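Local atomic coordinates of alginate lyase (Paenibacillus sp. FPU-7, PDB entry 6KFN), a protein that cleaves the polysaccharide alginate as a lyase, probably on a right-handed parallel beta-helix scaffold of the pectate-lyase-like kind. Residues D26-F39 against I53-Y67. Residues are numbered along the deposited sequence; the frame is centred on the assembly and turned at random.
Sequences DIVLAEGVTFKGSF and IRSAGSVNPAVLSGY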
loop_
_atom_site.group_PDB
_atom_site.type_symbol
_atom_site.label_atom_id
_atom_site.label_comp_id
_atom_site.label_asym_id
_atom_site.label_seq_id
_atom_site.Cartn_x
_atom_site.Cartn_y
_atom_site.Cartn_z
ATOM N N ASP A 26 5.649 13.145 -20.298
ATOM C CA ASP A 26 4.377 12.413 -20.246
ATOM C C ASP A 26 4.587 11.144 -21.067
ATOM O O ASP A 26 4.586 11.205 -22.293
ATOM C CB ASP A 26 3.281 13.293 -20.795
ATOM C CG ASP A 26 1.886 12.763 -20.585
ATOM O OD1 ASP A 26 1.693 11.883 -19.744
ATOM O OD2 ASP A 26 0.958 13.303 -21.276
ATOM N N ILE A 27 4.804 10.035 -20.365
ATOM C CA ILE A 27 5.037 8.733 -20.969
ATOM C C ILE A 27 3.681 8.027 -21.010
ATOM O O ILE A 27 3.116 7.684 -19.972
ATOM C CB ILE A 27 6.071 7.934 -20.173
ATOM C CG1 ILE A 27 7.382 8.709 -20.055
ATOM C CG2 ILE A 27 6.257 6.565 -20.815
ATOM C CD1 ILE A 27 8.366 8.079 -19.048
ATOM N N VAL A 28 3.162 7.860 -22.232
ATOM C CA VAL A 28 1.774 7.470 -22.462
ATOM C C VAL A 28 1.762 6.081 -23.076
ATOM O O VAL A 28 2.251 5.890 -24.194
ATOM C CB VAL A 28 1.042 8.479 -23.354
ATOM C CG1 VAL A 28 -0.425 8.100 -23.457
ATOM C CG2 VAL A 28 1.204 9.918 -22.820
ATOM N N LEU A 29 1.242 5.104 -22.336
ATOM C CA LEU A 29 1.325 3.705 -22.704
ATOM C C LEU A 29 0.037 3.222 -23.373
ATOM O O LEU A 29 -1.074 3.454 -22.892
ATOM C CB LEU A 29 1.623 2.866 -21.474
ATOM C CG LEU A 29 2.900 3.248 -20.722
ATOM C CD1 LEU A 29 3.195 2.240 -19.646
ATOM C CD2 LEU A 29 4.064 3.396 -21.688
ATOM N N ALA A 30 0.201 2.551 -24.512
ATOM C CA ALA A 30 -0.933 2.142 -25.324
ATOM C C ALA A 30 -1.878 1.200 -24.587
ATOM O O ALA A 30 -1.457 0.268 -23.911
ATOM C CB ALA A 30 -0.418 1.443 -26.584
ATOM N N GLU A 31 -3.183 1.436 -24.739
ATOM C CA GLU A 31 -4.191 0.533 -24.193
ATOM C C GLU A 31 -4.044 -0.859 -24.774
ATOM O O GLU A 31 -3.722 -1.039 -25.938
ATOM C CB GLU A 31 -5.589 1.061 -24.464
ATOM C CG GLU A 31 -5.943 2.284 -23.633
ATOM C CD GLU A 31 -7.398 2.632 -23.775
ATOM O OE1 GLU A 31 -7.715 3.618 -24.461
ATOM O OE2 GLU A 31 -8.252 1.888 -23.238
ATOM N N GLY A 32 -4.316 -1.861 -23.956
ATOM C CA GLY A 32 -4.328 -3.228 -24.417
ATOM C C GLY A 32 -2.974 -3.878 -24.478
ATOM O O GLY A 32 -2.894 -5.076 -24.740
ATOM N N VAL A 33 -1.900 -3.139 -24.227
ATOM C CA VAL A 33 -0.574 -3.691 -24.337
ATOM C C VAL A 33 -0.092 -4.092 -22.959
ATOM O O VAL A 33 -0.298 -3.375 -21.977
ATOM C CB VAL A 33 0.373 -2.670 -24.993
ATOM C CG1 VAL A 33 1.794 -3.195 -25.010
ATOM C CG2 VAL A 33 -0.099 -2.367 -26.404
ATOM N N THR A 34 0.572 -5.248 -22.899
ATOM C CA THR A 34 1.328 -5.691 -21.737
ATOM C C THR A 34 2.805 -5.421 -21.996
ATOM O O THR A 34 3.392 -5.936 -22.947
ATOM C CB THR A 34 1.048 -7.158 -21.402
ATOM O OG1 THR A 34 -0.333 -7.302 -21.029
ATOM C CG2 THR A 34 1.897 -7.590 -20.241
ATOM N N PHE A 35 3.390 -4.620 -21.131
ATOM C CA PHE A 35 4.794 -4.245 -21.149
ATOM C C PHE A 35 5.514 -5.117 -20.139
ATOM O O PHE A 35 5.276 -4.972 -18.943
ATOM C CB PHE A 35 4.954 -2.773 -20.754
ATOM C CG PHE A 35 4.264 -1.793 -21.688
ATOM C CD1 PHE A 35 2.886 -1.590 -21.639
ATOM C CD2 PHE A 35 4.995 -1.080 -22.634
ATOM C CE1 PHE A 35 2.257 -0.732 -22.518
ATOM C CE2 PHE A 35 4.374 -0.210 -23.505
ATOM C CZ PHE A 35 3.019 -0.023 -23.474
ATOM N N LYS A 36 6.342 -6.045 -20.599
ATOM C CA LYS A 36 7.015 -6.977 -19.710
ATOM C C LYS A 36 8.437 -6.511 -19.442
ATOM O O LYS A 36 9.206 -6.268 -20.374
ATOM C CB LYS A 36 7.011 -8.380 -20.286
ATOM C CG LYS A 36 7.362 -9.413 -19.241
ATOM C CD LYS A 36 7.129 -10.820 -19.729
ATOM C CE LYS A 36 5.675 -11.220 -19.670
ATOM N NZ LYS A 36 5.592 -12.707 -19.889
ATOM N N GLY A 37 8.763 -6.392 -18.165
ATOM C CA GLY A 37 10.045 -5.908 -17.755
ATOM C C GLY A 37 10.045 -5.689 -16.254
ATOM O O GLY A 37 9.029 -5.847 -15.564
ATOM N N SER A 38 11.222 -5.246 -15.813
ATOM C CA SER A 38 11.431 -4.759 -14.456
ATOM C C SER A 38 11.734 -3.265 -14.593
ATOM O O SER A 38 12.875 -2.865 -14.772
ATOM C CB SER A 38 12.548 -5.515 -13.763
ATOM O OG SER A 38 12.342 -6.912 -13.884
ATOM N N PHE A 39 10.711 -2.445 -14.635
ATOM C CA PHE A 39 10.884 -1.044 -15.060
ATOM C C PHE A 39 11.326 -0.165 -13.896
ATOM O O PHE A 39 10.874 -0.345 -12.774
ATOM C CB PHE A 39 9.552 -0.582 -15.621
ATOM C CG PHE A 39 9.182 -1.344 -16.866
ATOM C CD1 PHE A 39 9.933 -1.209 -18.023
ATOM C CD2 PHE A 39 8.098 -2.199 -16.864
ATOM C CE1 PHE A 39 9.631 -1.970 -19.150
ATOM C CE2 PHE A 39 7.787 -2.970 -17.973
ATOM C CZ PHE A 39 8.561 -2.835 -19.108
ATOM N N ILE A 53 3.888 8.596 -15.907
ATOM C CA ILE A 53 3.673 7.368 -16.659
ATOM C C ILE A 53 2.193 7.034 -16.520
ATOM O O ILE A 53 1.695 6.922 -15.405
ATOM C CB ILE A 53 4.582 6.246 -16.159
ATOM C CG1 ILE A 53 4.441 5.020 -17.100
ATOM C CG2 ILE A 53 4.536 6.069 -14.704
ATOM C CD1 ILE A 53 5.454 3.962 -16.731
ATOM N N ARG A 54 1.507 6.894 -17.647
ATOM C CA ARG A 54 0.067 6.699 -17.602
ATOM C C ARG A 54 -0.395 5.851 -18.758
ATOM O O ARG A 54 0.263 5.750 -19.783
ATOM C CB ARG A 54 -0.678 8.035 -17.568
ATOM C CG ARG A 54 -0.527 8.846 -18.839
ATOM C CD ARG A 54 -1.242 10.165 -18.694
ATOM N NE ARG A 54 -1.030 11.028 -19.850
ATOM C CZ ARG A 54 -1.813 11.101 -20.912
ATOM N NH1 ARG A 54 -2.917 10.364 -21.016
ATOM N NH2 ARG A 54 -1.490 11.913 -21.903
ATOM N N SER A 55 -1.578 5.292 -18.605
ATOM C CA SER A 55 -2.245 4.626 -19.691
ATOM C C SER A 55 -2.862 5.693 -20.614
ATOM O O SER A 55 -3.355 6.740 -20.169
ATOM C CB SER A 55 -3.290 3.692 -19.060
ATOM O OG SER A 55 -3.886 2.837 -19.987
ATOM N N ALA A 56 -2.871 5.370 -21.905
ATOM C CA ALA A 56 -3.486 6.252 -22.888
ATOM C C ALA A 56 -4.982 6.388 -22.660
ATOM O O ALA A 56 -5.564 7.414 -23.022
ATOM C CB ALA A 56 -3.212 5.740 -24.317
ATOM N N GLY A 57 -5.625 5.374 -22.093
ATOM C CA GLY A 57 -7.043 5.446 -21.776
ATOM C C GLY A 57 -7.394 4.383 -20.755
ATOM O O GLY A 57 -6.556 3.570 -20.360
ATOM N N SER A 58 -8.651 4.400 -20.316
ATOM C CA SER A 58 -9.089 3.532 -19.228
ATOM C C SER A 58 -9.969 2.382 -19.659
ATOM O O SER A 58 -10.396 1.608 -18.801
ATOM C CB SER A 58 -9.820 4.327 -18.156
ATOM O OG SER A 58 -10.917 5.002 -18.727
ATOM N N VAL A 59 -10.287 2.265 -20.944
ATOM C CA VAL A 59 -11.123 1.145 -21.360
ATOM C C VAL A 59 -10.366 -0.161 -21.187
ATOM O O VAL A 59 -10.899 -1.133 -20.652
ATOM C CB VAL A 59 -11.639 1.332 -22.796
ATOM C CG1 VAL A 59 -12.341 0.053 -23.272
ATOM C CG2 VAL A 59 -12.583 2.526 -22.855
ATOM N N ASN A 60 -9.094 -0.187 -21.576
ATOM C CA ASN A 60 -8.281 -1.396 -21.517
ATOM C C ASN A 60 -6.909 -0.931 -21.065
ATOM O O ASN A 60 -5.994 -0.792 -21.891
ATOM C CB ASN A 60 -8.193 -2.035 -22.902
ATOM C CG ASN A 60 -7.737 -3.468 -22.869
ATOM O OD1 ASN A 60 -7.427 -4.020 -21.827
ATOM N ND2 ASN A 60 -7.739 -4.099 -24.029
ATOM N N PRO A 61 -6.731 -0.647 -19.772
ATOM C CA PRO A 61 -5.472 -0.036 -19.305
ATOM C C PRO A 61 -4.245 -0.813 -19.740
ATOM O O PRO A 61 -4.231 -2.041 -19.745
ATOM C CB PRO A 61 -5.617 -0.044 -17.785
ATOM C CG PRO A 61 -7.114 -0.006 -17.576
ATOM C CD PRO A 61 -7.691 -0.843 -18.677
ATOM N N ALA A 62 -3.161 -0.076 -20.017
ATOM C CA ALA A 62 -1.857 -0.688 -20.175
ATOM C C ALA A 62 -1.468 -1.453 -18.913
ATOM O O ALA A 62 -1.809 -1.055 -17.798
ATOM C CB ALA A 62 -0.825 0.397 -20.487
ATOM N N VAL A 63 -0.702 -2.519 -19.112
ATOM C CA VAL A 63 -0.261 -3.413 -18.053
ATOM C C VAL A 63 1.257 -3.416 -17.982
ATOM O O VAL A 63 1.923 -3.634 -18.997
ATOM C CB VAL A 63 -0.727 -4.855 -18.293
ATOM C CG1 VAL A 63 -0.254 -5.777 -17.163
ATOM C CG2 VAL A 63 -2.253 -4.941 -18.443
ATOM N N LEU A 64 1.806 -3.195 -16.781
ATOM C CA LEU A 64 3.205 -3.447 -16.511
ATOM C C LEU A 64 3.315 -4.806 -15.832
ATOM O O LEU A 64 2.809 -4.998 -14.734
ATOM C CB LEU A 64 3.834 -2.375 -15.609
ATOM C CG LEU A 64 3.689 -0.933 -16.045
ATOM C CD1 LEU A 64 4.501 -0.038 -15.132
ATOM C CD2 LEU A 64 4.095 -0.745 -17.475
ATOM N N SER A 65 3.938 -5.770 -16.533
ATOM C CA SER A 65 4.110 -7.106 -15.991
ATOM C C SER A 65 5.578 -7.403 -15.738
ATOM O O SER A 65 6.424 -7.088 -16.592
ATOM C CB SER A 65 3.587 -8.144 -16.946
ATOM O OG SER A 65 3.749 -9.449 -16.383
ATOM N N GLY A 66 5.900 -8.039 -14.608
ATOM C CA GLY A 66 7.209 -8.646 -14.483
ATOM C C GLY A 66 7.295 -9.937 -15.273
ATOM O O GLY A 66 6.375 -10.347 -15.981
ATOM N N TYR A 67 8.429 -10.606 -15.110
ATOM C CA TYR A 67 8.684 -11.874 -15.783
ATOM C C TYR A 67 8.168 -13.075 -15.026
ATOM O O TYR A 67 7.961 -14.127 -15.644
ATOM C CB TYR A 67 10.176 -12.065 -15.939
ATOM C CG TYR A 67 10.813 -10.987 -16.764
ATOM C CD1 TYR A 67 10.668 -10.985 -18.139
ATOM C CD2 TYR A 67 11.569 -9.986 -16.176
ATOM C CE1 TYR A 67 11.262 -10.025 -18.923
ATOM C CE2 TYR A 67 12.162 -9.003 -16.933
ATOM C CZ TYR A 67 12.018 -9.036 -18.320
ATOM O OH TYR A 67 12.609 -8.065 -19.095
HETATM O O HOH W 1 4.925 -13.331 -16.986
HETATM O O HOH W 2 7.818 -14.307 -18.469
#
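One face of the Arg-54 guanidinium rests on the methyls of Val-28, and Asp-26 lies at its edge, turned only 27° from its plane. The grip is side-on: NE of Arg-54 meets OD1 of Asp-26 at 2.9 Å, on that oxygen's syn lone pair, while NH2 reaches OD2. A leucine in place of Arg-54 would probably leave the Asp-26 carboxylate without its charged mate and both oxygens without these N-H donors. Val-33 CG1 and Leu-29 CD1 lie on opposite faces of the Phe-35 ring, each offset toward the rim, with the carbonyl oxygen of Val-63 in plane at its edge. Strands 26-29 and 34-36 run parallel to 53-55 and 63-65, as successive coils of a right-handed beta-helix, and Leu-29, Phe-35, Ile-53 and Leu-64 fill its interior; CD1 of Leu-29 touches CD2 of Leu-64 at 3.8 Å, and helix 11-19 packs Leu-14 against Ile-53 and Leu-64. Between the strands, the extended Glu-31 chain carries OE2 to the backbone N of Asn-60 (2.8 Å). CG of Lys-36, anti to the backbone N (chi1 -165°), lies 3.8 Å from CD1 of Tyr-67; the bend at chi3 (-79°) swings NZ aside, where a water joins it to the Tyr-67 carbonyl oxygen.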